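Local coordinates for protein citrate synthase (Metallosphaera sedula, PDB 6ABX) that probably catalyses the condensation of acetyl-CoA with oxaloacetate to citrate and free CoA, a step of the tricarboxylic acid cycle, at residues G25-R30 with M177-N182; E44-L49 with S172-M177; Y48-G53 with R332-T337. All blocks are in the same frame, centred on the assembly; numbering follows the deposited sequence.

Contact 1: residues G25-R30 with M177-N182; sequences GRLYYR and MDHEMN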
loop_
_atom_site.group_PDB
_atom_site.type_symbol
_atom_site.label_atom_id
_atom_site.label_comp_id
_atom_site.label_asym_id
_atom_site.label_seq_id
_atom_site.Cartn_x
_atom_site.Cartn_y
_atom_site.Cartn_z
ATOM N N GLY A 25 20.274 22.202 -5.550
ATOM C CA GLY A 25 19.269 22.521 -4.530
ATOM C C GLY A 25 18.046 23.211 -5.109
ATOM O O GLY A 25 17.554 24.191 -4.528
ATOM N N ARG A 26 17.613 22.740 -6.280
ATOM C CA ARG A 26 16.400 23.294 -6.939
ATOM C C ARG A 26 15.318 22.200 -7.098
ATOM O O ARG A 26 15.574 21.010 -7.144
ATOM C CB ARG A 26 16.849 23.984 -8.229
ATOM C CG ARG A 26 17.781 25.157 -7.950
ATOM C CD ARG A 26 18.339 25.623 -9.248
ATOM N NE ARG A 26 19.178 26.803 -9.209
ATOM C CZ ARG A 26 19.715 27.345 -10.311
ATOM N NH1 ARG A 26 19.517 26.791 -11.512
ATOM N NH2 ARG A 26 20.456 28.433 -10.194
ATOM N N LEU A 27 14.064 22.663 -7.206
ATOM C CA LEU A 27 12.879 21.803 -7.246
ATOM C C LEU A 27 11.840 22.545 -8.079
ATOM O O LEU A 27 11.630 23.716 -7.846
ATOM C CB LEU A 27 12.358 21.562 -5.832
ATOM C CG LEU A 27 11.056 20.778 -5.688
ATOM C CD1 LEU A 27 11.230 19.357 -6.204
ATOM C CD2 LEU A 27 10.679 20.760 -4.208
ATOM N N TYR A 28 11.251 21.828 -9.033
ATOM C CA TYR A 28 10.237 22.384 -9.934
ATOM C C TYR A 28 8.989 21.500 -9.955
ATOM O O TYR A 28 9.052 20.268 -10.000
ATOM C CB TYR A 28 10.784 22.503 -11.359
ATOM C CG TYR A 28 12.016 23.347 -11.489
ATOM C CD1 TYR A 28 13.241 22.839 -11.108
ATOM C CD2 TYR A 28 11.931 24.662 -11.906
ATOM C CE1 TYR A 28 14.390 23.607 -11.185
ATOM C CE2 TYR A 28 13.066 25.461 -11.937
ATOM C CZ TYR A 28 14.281 24.933 -11.549
ATOM O OH TYR A 28 15.442 25.655 -11.621
ATOM N N TYR A 29 7.819 22.151 -9.975
ATOM C CA TYR A 29 6.539 21.509 -10.171
ATOM C C TYR A 29 6.005 21.953 -11.536
ATOM O O TYR A 29 5.763 23.144 -11.741
ATOM C CB TYR A 29 5.517 21.940 -9.114
ATOM C CG TYR A 29 5.687 21.437 -7.692
ATOM C CD1 TYR A 29 6.559 20.427 -7.328
ATOM C CD2 TYR A 29 4.918 22.016 -6.700
ATOM C CE1 TYR A 29 6.684 19.991 -6.013
ATOM C CE2 TYR A 29 5.041 21.603 -5.381
ATOM C CZ TYR A 29 5.921 20.611 -5.023
ATOM O OH TYR A 29 5.991 20.204 -3.697
ATOM N N ARG A 30 5.871 21.018 -12.465
ATOM C CA ARG A 30 5.400 21.301 -13.841
ATOM C C ARG A 30 6.164 22.469 -14.444
ATOM O O ARG A 30 5.564 23.288 -15.181
ATOM C CB ARG A 30 3.908 21.568 -13.831
ATOM C CG ARG A 30 3.128 20.382 -13.287
ATOM C CD ARG A 30 2.455 19.620 -14.390
ATOM N NE ARG A 30 1.523 18.565 -13.974
ATOM C CZ ARG A 30 1.510 17.370 -14.518
ATOM N NH1 ARG A 30 2.343 17.133 -15.531
ATOM N NH2 ARG A 30 0.672 16.442 -14.052
ATOM N N MET A 177 3.915 18.769 -1.484
ATOM C CA MET A 177 2.927 18.173 -2.350
ATOM C C MET A 177 3.551 17.090 -3.233
ATOM O O MET A 177 2.865 16.097 -3.472
ATOM C CB MET A 177 2.280 19.219 -3.233
ATOM C CG MET A 177 1.251 20.012 -2.450
ATOM S SD MET A 177 0.540 21.309 -3.511
ATOM C CE MET A 177 -0.693 21.986 -2.410
ATOM N N ASP A 178 4.818 17.248 -3.641
ATOM C CA ASP A 178 5.410 16.189 -4.434
ATOM C C ASP A 178 6.931 16.209 -4.316
ATOM O O ASP A 178 7.512 17.264 -4.166
ATOM C CB ASP A 178 5.085 16.264 -5.930
ATOM C CG ASP A 178 5.353 14.929 -6.624
ATOM O OD1 ASP A 178 4.724 13.925 -6.209
ATOM O OD2 ASP A 178 6.270 14.868 -7.487
ATOM N N HIS A 179 7.538 15.018 -4.503
ATOM C CA HIS A 179 9.004 14.990 -4.544
ATOM C C HIS A 179 9.473 13.862 -5.474
ATOM O O HIS A 179 10.357 13.127 -5.104
ATOM C CB HIS A 179 9.592 14.940 -3.157
ATOM C CG HIS A 179 10.916 15.606 -3.050
ATOM N ND1 HIS A 179 12.059 14.929 -2.660
ATOM C CD2 HIS A 179 11.303 16.864 -3.397
ATOM C CE1 HIS A 179 13.094 15.766 -2.692
ATOM N NE2 HIS A 179 12.654 16.991 -3.115
ATOM N N GLU A 180 8.779 13.690 -6.602
ATOM C CA GLU A 180 9.200 12.719 -7.628
ATOM C C GLU A 180 9.071 11.318 -6.957
ATOM O O GLU A 180 8.049 10.946 -6.308
ATOM C CB GLU A 180 10.553 13.236 -8.179
ATOM C CG GLU A 180 10.789 13.042 -9.703
ATOM C CD GLU A 180 12.054 13.570 -10.408
ATOM O OE1 GLU A 180 12.799 14.392 -9.822
ATOM O OE2 GLU A 180 12.310 13.180 -11.626
ATOM N N MET A 181 10.102 10.483 -7.016
ATOM C CA MET A 181 9.927 9.067 -6.837
ATOM C C MET A 181 10.311 8.396 -5.475
ATOM O O MET A 181 10.874 7.333 -5.402
ATOM C CB MET A 181 10.840 8.416 -7.860
ATOM C CG MET A 181 10.523 7.059 -7.961
ATOM S SD MET A 181 8.779 6.744 -7.737
ATOM C CE MET A 181 8.048 7.614 -9.166
ATOM N N ASN A 182 9.824 8.851 -4.392
ATOM C CA ASN A 182 10.265 8.314 -3.142
ATOM C C ASN A 182 9.548 6.961 -2.904
ATOM O O ASN A 182 8.660 6.560 -3.689
ATOM C CB ASN A 182 9.909 9.373 -2.113
ATOM C CG ASN A 182 8.565 9.998 -2.387
ATOM O OD1 ASN A 182 7.517 9.403 -2.161
ATOM N ND2 ASN A 182 8.560 11.196 -2.972
#
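Leu27 and Tyr29 make a buried strand-to-loop contact with Met177, Asp178 and His179, joining the central strand of a small three-stranded antiparallel sheet to the loop between helices 163-174 and 183-192. This loop carries His179 and Asn182, both of which bind oxaloacetate in citrate synthase, and it folds through an Asx turn at Asp178. The polar link is the phenol of Tyr29, whose OH accepts the backbone N-H of Asp178 at 3.2 Å (N-H...O angle 154°) and is also hydrogen-bonded to the carbonyl of Met174. Asp178 O lies at the ring edge, near its plane, 3.4 Å from Tyr29 CE1, while Met177 CB approaches the ring obliquely, 4.2 Å from Tyr29 CE2. Two residues back on the strand, Leu27 has CG opposite its backbone N (chi1 175°), which sends both methyls to the imidazole: CD1 comes within 3.8 Å of His179 CD2, and Leu27 CD2 within 4.0 Å of that same carbon. The contact is therefore apolar at the carbon corner of His179, whose two nitrogens are engaged elsewhere. His179 ND1 bonds the bound citrate and NE2 the hydroxyl of Tyr256, so Leu27 acts as second-shell packing behind a ligand-binding ring. Arg332 and Arg262, which also bind oxaloacetate, lie close to the same imidazole. The Asp178 carboxylate is turned 62° from the Tyr29 ring; its OD2 accepts from Glu180 N and also hydrogen-bonds Thr18 and His339, a threefold grip on one buried oxygen. Asn182 caps the N-terminus of helix 183-192. Within the Asx turn, Glu180 N reaches Asp178 OD2 at 2.9 Å from above the carboxylate plane.

Contact 2: residues E44-L49 with S172-M177; sequences EEVAYL and SLMLHM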
loop_
_atom_site.group_PDB
_atom_site.type_symbol
_atom_site.label_atom_id
_atom_site.label_comp_id
_atom_site.label_asym_id
_atom_site.label_seq_id
_atom_site.Cartn_x
_atom_site.Cartn_y
_atom_site.Cartn_z
ATOM N N GLU A 44 -4.424 25.729 -3.305
ATOM C CA GLU A 44 -5.345 25.309 -4.365
ATOM C C GLU A 44 -4.750 25.521 -5.769
ATOM O O GLU A 44 -4.905 24.684 -6.680
ATOM C CB GLU A 44 -6.697 26.005 -4.229
ATOM C CG GLU A 44 -7.469 25.587 -3.008
ATOM C CD GLU A 44 -7.273 26.395 -1.740
ATOM O OE1 GLU A 44 -6.240 27.054 -1.588
ATOM O OE2 GLU A 44 -8.258 26.424 -0.944
ATOM N N GLU A 45 -4.024 26.624 -5.969
ATOM C CA GLU A 45 -3.484 26.867 -7.294
ATOM C C GLU A 45 -2.433 25.794 -7.644
ATOM O O GLU A 45 -2.339 25.324 -8.789
ATOM C CB GLU A 45 -2.851 28.254 -7.361
ATOM C CG GLU A 45 -2.317 28.577 -8.698
ATOM C CD GLU A 45 -1.777 29.990 -8.837
ATOM O OE1 GLU A 45 -0.580 30.207 -8.492
ATOM O OE2 GLU A 45 -2.566 30.860 -9.249
ATOM N N VAL A 46 -1.572 25.434 -6.676
ATOM C CA VAL A 46 -0.569 24.389 -6.968
ATOM C C VAL A 46 -1.211 23.008 -7.126
ATOM O O VAL A 46 -0.701 22.231 -7.956
ATOM C CB VAL A 46 0.585 24.389 -5.935
ATOM C CG1 VAL A 46 1.613 23.330 -6.286
ATOM C CG2 VAL A 46 1.264 25.738 -5.868
ATOM N N ALA A 47 -2.251 22.671 -6.356
ATOM C CA ALA A 47 -2.971 21.397 -6.540
ATOM C C ALA A 47 -3.563 21.359 -7.960
ATOM O O ALA A 47 -3.416 20.353 -8.674
ATOM C CB ALA A 47 -4.053 21.221 -5.520
ATOM N N TYR A 48 -4.109 22.493 -8.418
ATOM C CA TYR A 48 -4.614 22.579 -9.797
ATOM C C TYR A 48 -3.479 22.294 -10.776
ATOM O O TYR A 48 -3.684 21.551 -11.777
ATOM C CB TYR A 48 -5.218 23.960 -10.069
ATOM C CG TYR A 48 -5.965 24.084 -11.389
ATOM C CD1 TYR A 48 -5.278 24.167 -12.588
ATOM C CD2 TYR A 48 -7.340 24.047 -11.415
ATOM C CE1 TYR A 48 -5.945 24.233 -13.795
ATOM C CE2 TYR A 48 -8.029 24.183 -12.607
ATOM C CZ TYR A 48 -7.323 24.204 -13.802
ATOM O OH TYR A 48 -8.036 24.247 -14.976
ATOM N N LEU A 49 -2.364 22.983 -10.578
ATOM C CA LEU A 49 -1.196 22.838 -11.480
ATOM C C LEU A 49 -0.754 21.381 -11.549
ATOM O O LEU A 49 -0.534 20.817 -12.667
ATOM C CB LEU A 49 -0.069 23.724 -10.989
ATOM C CG LEU A 49 1.254 23.600 -11.724
ATOM C CD1 LEU A 49 1.111 24.039 -13.182
ATOM C CD2 LEU A 49 2.279 24.418 -11.014
ATOM N N SER A 172 3.969 25.807 3.776
ATOM C CA SER A 172 4.446 24.573 4.268
ATOM C C SER A 172 3.780 23.352 3.608
ATOM O O SER A 172 4.493 22.383 3.265
ATOM C CB SER A 172 4.315 24.515 5.774
ATOM O OG SER A 172 4.854 25.684 6.332
ATOM N N LEU A 173 2.459 23.401 3.333
ATOM C CA LEU A 173 1.792 22.327 2.615
ATOM C C LEU A 173 2.237 22.280 1.145
ATOM O O LEU A 173 2.553 21.169 0.645
ATOM C CB LEU A 173 0.271 22.497 2.713
ATOM C CG LEU A 173 -0.312 22.353 4.118
ATOM C CD1 LEU A 173 -1.770 22.766 4.131
ATOM C CD2 LEU A 173 -0.126 20.928 4.623
ATOM N N MET A 174 2.386 23.438 0.451
ATOM C CA MET A 174 2.786 23.391 -0.987
ATOM C C MET A 174 4.151 22.691 -1.106
ATOM O O MET A 174 4.422 21.890 -2.026
ATOM C CB MET A 174 2.903 24.810 -1.625
ATOM C CG MET A 174 1.577 25.480 -1.847
ATOM S SD MET A 174 1.692 27.126 -2.699
ATOM C CE MET A 174 2.184 28.143 -1.335
ATOM N N LEU A 175 5.041 22.929 -0.137
ATOM C CA LEU A 175 6.381 22.390 -0.122
ATOM C C LEU A 175 6.417 20.862 -0.018
ATOM O O LEU A 175 7.455 20.307 -0.392
ATOM C CB LEU A 175 7.201 22.957 1.033
ATOM C CG LEU A 175 7.535 24.444 0.921
ATOM C CD1 LEU A 175 8.308 24.941 2.136
ATOM C CD2 LEU A 175 8.327 24.721 -0.322
ATOM N N HIS A 176 5.343 20.236 0.465
ATOM C CA HIS A 176 5.229 18.791 0.651
ATOM C C HIS A 176 4.416 18.069 -0.439
ATOM O O HIS A 176 4.241 16.859 -0.338
ATOM C CB HIS A 176 4.652 18.489 2.030
ATOM C CG HIS A 176 5.613 18.741 3.145
ATOM N ND1 HIS A 176 5.767 19.985 3.713
ATOM C CD2 HIS A 176 6.445 17.909 3.803
ATOM C CE1 HIS A 176 6.695 19.899 4.677
ATOM N NE2 HIS A 176 7.168 18.648 4.713
ATOM N N MET A 177 3.915 18.769 -1.484
ATOM C CA MET A 177 2.927 18.173 -2.350
ATOM C C MET A 177 3.551 17.090 -3.233
ATOM O O MET A 177 2.865 16.097 -3.472
ATOM C CB MET A 177 2.280 19.219 -3.233
ATOM C CG MET A 177 1.251 20.012 -2.450
ATOM S SD MET A 177 0.540 21.309 -3.511
ATOM C CE MET A 177 -0.693 21.986 -2.410
#
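Val46 meets Met174 and Met177 through aliphatic carbon and sulfur alone; a flat group beside this helix-to-turn contact, the His176 imidazole, has the Ser172 carbonyl carbon at its edge, in plane, and the ring of Phe328 set edge-to-face with it. Helix 43-52 here packs against the segment leaving helix 163-174 through a type I beta turn from Met174 to Met177. His176 ND1 donates to Ser172 O over 2.8 Å, nearly straight at 170°, tying the turn back to Ser172, four residues earlier in the chain. The turn offers two thioethers to one valine, and each takes a different methyl. Val46 CG1 stands opposite the backbone N (chi1 -179°) and meets Met177 SD at 3.6 Å, while Val46 CG2 meets Met174 SD at 3.5 Å. The Met174 chain crosses Val46 at about a right angle and bends at its end (chi3 -79°), whereas the Met177 chain stays extended and crosses it obliquely. Ala47 adds a looser approach, its backbone N 4.2 Å from Met177 SD. All four touching residues are buried, as interior packing of the helical body; Glu45, on the same helix, forms a salt bridge with Arg370 of the second subunit. The methylene CG of Met174 also comes to 4.0 Å from Val46 CG2.

Contact 3: residues Y48-G53 with R332-T337; sequences YLLWYG and RVIGWT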
loop_
_atom_site.group_PDB
_atom_site.type_symbol
_atom_site.label_atom_id
_atom_site.label_comp_id
_atom_site.label_asym_id
_atom_site.label_seq_id
_atom_site.Cartn_x
_atom_site.Cartn_y
_atom_site.Cartn_z
ATOM N N TYR A 48 -4.109 22.493 -8.418
ATOM C CA TYR A 48 -4.614 22.579 -9.797
ATOM C C TYR A 48 -3.479 22.294 -10.776
ATOM O O TYR A 48 -3.684 21.551 -11.777
ATOM C CB TYR A 48 -5.218 23.960 -10.069
ATOM C CG TYR A 48 -5.965 24.084 -11.389
ATOM C CD1 TYR A 48 -5.278 24.167 -12.588
ATOM C CD2 TYR A 48 -7.340 24.047 -11.415
ATOM C CE1 TYR A 48 -5.945 24.233 -13.795
ATOM C CE2 TYR A 48 -8.029 24.183 -12.607
ATOM C CZ TYR A 48 -7.323 24.204 -13.802
ATOM O OH TYR A 48 -8.036 24.247 -14.976
ATOM N N LEU A 49 -2.364 22.983 -10.578
ATOM C CA LEU A 49 -1.196 22.838 -11.480
ATOM C C LEU A 49 -0.754 21.381 -11.549
ATOM O O LEU A 49 -0.534 20.817 -12.667
ATOM C CB LEU A 49 -0.069 23.724 -10.989
ATOM C CG LEU A 49 1.254 23.600 -11.724
ATOM C CD1 LEU A 49 1.111 24.039 -13.182
ATOM C CD2 LEU A 49 2.279 24.418 -11.014
ATOM N N LEU A 50 -0.634 20.746 -10.374
ATOM C CA LEU A 50 -0.105 19.388 -10.368
ATOM C C LEU A 50 -1.065 18.426 -11.074
ATOM O O LEU A 50 -0.626 17.561 -11.877
ATOM C CB LEU A 50 0.182 18.968 -8.910
ATOM C CG LEU A 50 1.444 19.575 -8.336
ATOM C CD1 LEU A 50 1.553 19.353 -6.828
ATOM C CD2 LEU A 50 2.699 19.041 -9.032
ATOM N N TRP A 51 -2.362 18.542 -10.818
ATOM C CA TRP A 51 -3.350 17.600 -11.383
ATOM C C TRP A 51 -3.627 17.871 -12.862
ATOM O O TRP A 51 -3.720 16.926 -13.613
ATOM C CB TRP A 51 -4.669 17.611 -10.618
ATOM C CG TRP A 51 -4.623 16.803 -9.342
ATOM C CD1 TRP A 51 -4.012 15.606 -9.135
ATOM C CD2 TRP A 51 -5.274 17.134 -8.104
ATOM N NE1 TRP A 51 -4.200 15.174 -7.842
ATOM C CE2 TRP A 51 -4.983 16.079 -7.182
ATOM C CE3 TRP A 51 -6.100 18.185 -7.685
ATOM C CZ2 TRP A 51 -5.466 16.071 -5.887
ATOM C CZ3 TRP A 51 -6.573 18.172 -6.399
ATOM C CH2 TRP A 51 -6.253 17.126 -5.509
ATOM N N TYR A 52 -3.702 19.145 -13.259
ATOM C CA TYR A 52 -4.209 19.475 -14.637
ATOM C C TYR A 52 -3.113 19.962 -15.571
ATOM O O TYR A 52 -3.386 20.096 -16.769
ATOM C CB TYR A 52 -5.331 20.504 -14.526
ATOM C CG TYR A 52 -6.540 20.034 -13.763
ATOM C CD1 TYR A 52 -7.269 18.934 -14.196
ATOM C CD2 TYR A 52 -6.961 20.655 -12.587
ATOM C CE1 TYR A 52 -8.377 18.484 -13.507
ATOM C CE2 TYR A 52 -8.084 20.217 -11.902
ATOM C CZ TYR A 52 -8.782 19.110 -12.354
ATOM O OH TYR A 52 -9.878 18.647 -11.687
ATOM N N GLY A 53 -1.926 20.274 -15.070
ATOM C CA GLY A 53 -0.750 20.489 -15.870
ATOM C C GLY A 53 -0.505 21.934 -16.282
ATOM O O GLY A 53 0.461 22.191 -16.960
ATOM N N ARG A 332 0.938 15.410 0.371
ATOM C CA ARG A 332 1.654 14.517 -0.609
ATOM C C ARG A 332 0.646 13.678 -1.405
ATOM O O ARG A 332 0.951 13.173 -2.507
ATOM C CB ARG A 332 2.742 13.713 0.128
ATOM C CG ARG A 332 3.475 12.708 -0.751
ATOM C CD ARG A 332 4.232 13.356 -1.888
ATOM N NE ARG A 332 5.158 14.338 -1.431
ATOM C CZ ARG A 332 6.404 14.099 -0.971
ATOM N NH1 ARG A 332 6.872 12.838 -0.911
ATOM N NH2 ARG A 332 7.115 15.113 -0.508
ATOM N N VAL A 333 -0.601 13.536 -0.913
ATOM C CA VAL A 333 -1.643 12.850 -1.630
ATOM C C VAL A 333 -1.870 13.465 -3.001
ATOM O O VAL A 333 -2.173 12.752 -3.972
ATOM C CB VAL A 333 -2.937 12.778 -0.827
ATOM C CG1 VAL A 333 -3.560 14.134 -0.589
ATOM C CG2 VAL A 333 -3.930 11.845 -1.470
ATOM N N ILE A 334 -1.617 14.757 -3.131
ATOM C CA ILE A 334 -1.755 15.416 -4.456
ATOM C C ILE A 334 -0.701 14.846 -5.415
ATOM O O ILE A 334 -0.994 14.420 -6.503
ATOM C CB ILE A 334 -1.664 16.938 -4.303
ATOM C CG1 ILE A 334 -2.841 17.512 -3.510
ATOM C CG2 ILE A 334 -1.585 17.596 -5.659
ATOM C CD1 ILE A 334 -2.548 18.835 -2.845
ATOM N N GLY A 335 0.560 14.833 -4.994
ATOM C CA GLY A 335 1.617 14.228 -5.807
ATOM C C GLY A 335 1.400 12.754 -6.065
ATOM O O GLY A 335 1.582 12.308 -7.195
ATOM N N TRP A 336 1.041 11.992 -5.030
ATOM C CA TRP A 336 0.793 10.597 -5.214
ATOM C C TRP A 336 -0.183 10.356 -6.375
ATOM O O TRP A 336 0.014 9.526 -7.307
ATOM C CB TRP A 336 0.231 9.922 -3.978
ATOM C CG TRP A 336 1.208 9.784 -2.862
ATOM C CD1 TRP A 336 2.547 9.703 -2.955
ATOM C CD2 TRP A 336 0.874 9.575 -1.484
ATOM N NE1 TRP A 336 3.100 9.530 -1.714
ATOM C CE2 TRP A 336 2.094 9.401 -0.793
ATOM C CE3 TRP A 336 -0.325 9.507 -0.770
ATOM C CZ2 TRP A 336 2.151 9.223 0.584
ATOM C CZ3 TRP A 336 -0.260 9.374 0.607
ATOM C CH2 TRP A 336 0.962 9.296 1.272
ATOM N N THR A 337 -1.304 11.024 -6.250
ATOM C CA THR A 337 -2.395 10.841 -7.200
ATOM C C THR A 337 -2.063 11.394 -8.598
ATOM O O THR A 337 -2.447 10.739 -9.618
ATOM C CB THR A 337 -3.714 11.391 -6.657
ATOM O OG1 THR A 337 -3.604 12.781 -6.320
ATOM C CG2 THR A 337 -4.203 10.630 -5.441
#
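Thr337 OG1 accepts the indole N-H of Trp51 across the contact and has two backbone carbonyl oxygens, Val333 O at 2.7 Å and Ile334 O at 3.1 Å, within reach of its single proton. The motif is a nearly parallel helix pair, 43-52 beside 324-343; the axes of segments 48-52 and 332-337 pass 9.5 Å apart, inclined by 16°. The indole bond measures 2.9 Å from Trp51 NE1 to Thr337 OG1 with an N-H...O angle of 161°, so the N-H meets OG1 in the ring plane, fairly straight. Thr337 holds its hydroxyl between backbone N and carbonyl carbon (chi1 57°), turned back over the preceding helical turn, where the two carbonyls lie close by. Ile334 CG2 lies over one face of the same indole, toward its rim, and makes a CH-pi contact 4.3 Å from the centroid of the Trp51 five-membered ring, while Ile334 CG1 lies 3.8 Å from Trp51 CZ2. Edge bond and face contact together should fix the rotation of the indole. Ile117 and Thr120 of helix 112-134 pack on Trp51 as well. The backbones come nearest between Leu50 and Gly335. Segment 332-337 begins with Arg332, which binds oxaloacetate and whose NH2 hydrogen-bonds the citrate, so the helix that packs on Trp51 also carries a residue of the active site. Ile334 CG2 also touches the neighbouring leucine, lying 3.8 Å from Leu50 CD1.

In the fold
The three contacts form one continuous buried block, with centres about 11 Å apart for contacts 1 and 2 and for contacts 1 and 3, and about 8 Å apart for contacts 2 and 3. Met177 belongs to both contact 1 and contact 2, while helix 43-52 serves contacts 2 and 3. Polar bonds stitch them together: Tyr29 OH to Met174 O at 2.8 Å, Arg30 NH2 to Leu50 O at 2.8 Å, and His176 O to Arg332 NE at 2.9 Å. The last probably helps to hold the citrate-binding Arg332 in place. Contact 1 reaches the ligand directly through His179; the side chains of Met177 and Leu50 lie about 9 and 12 Å from the citrate.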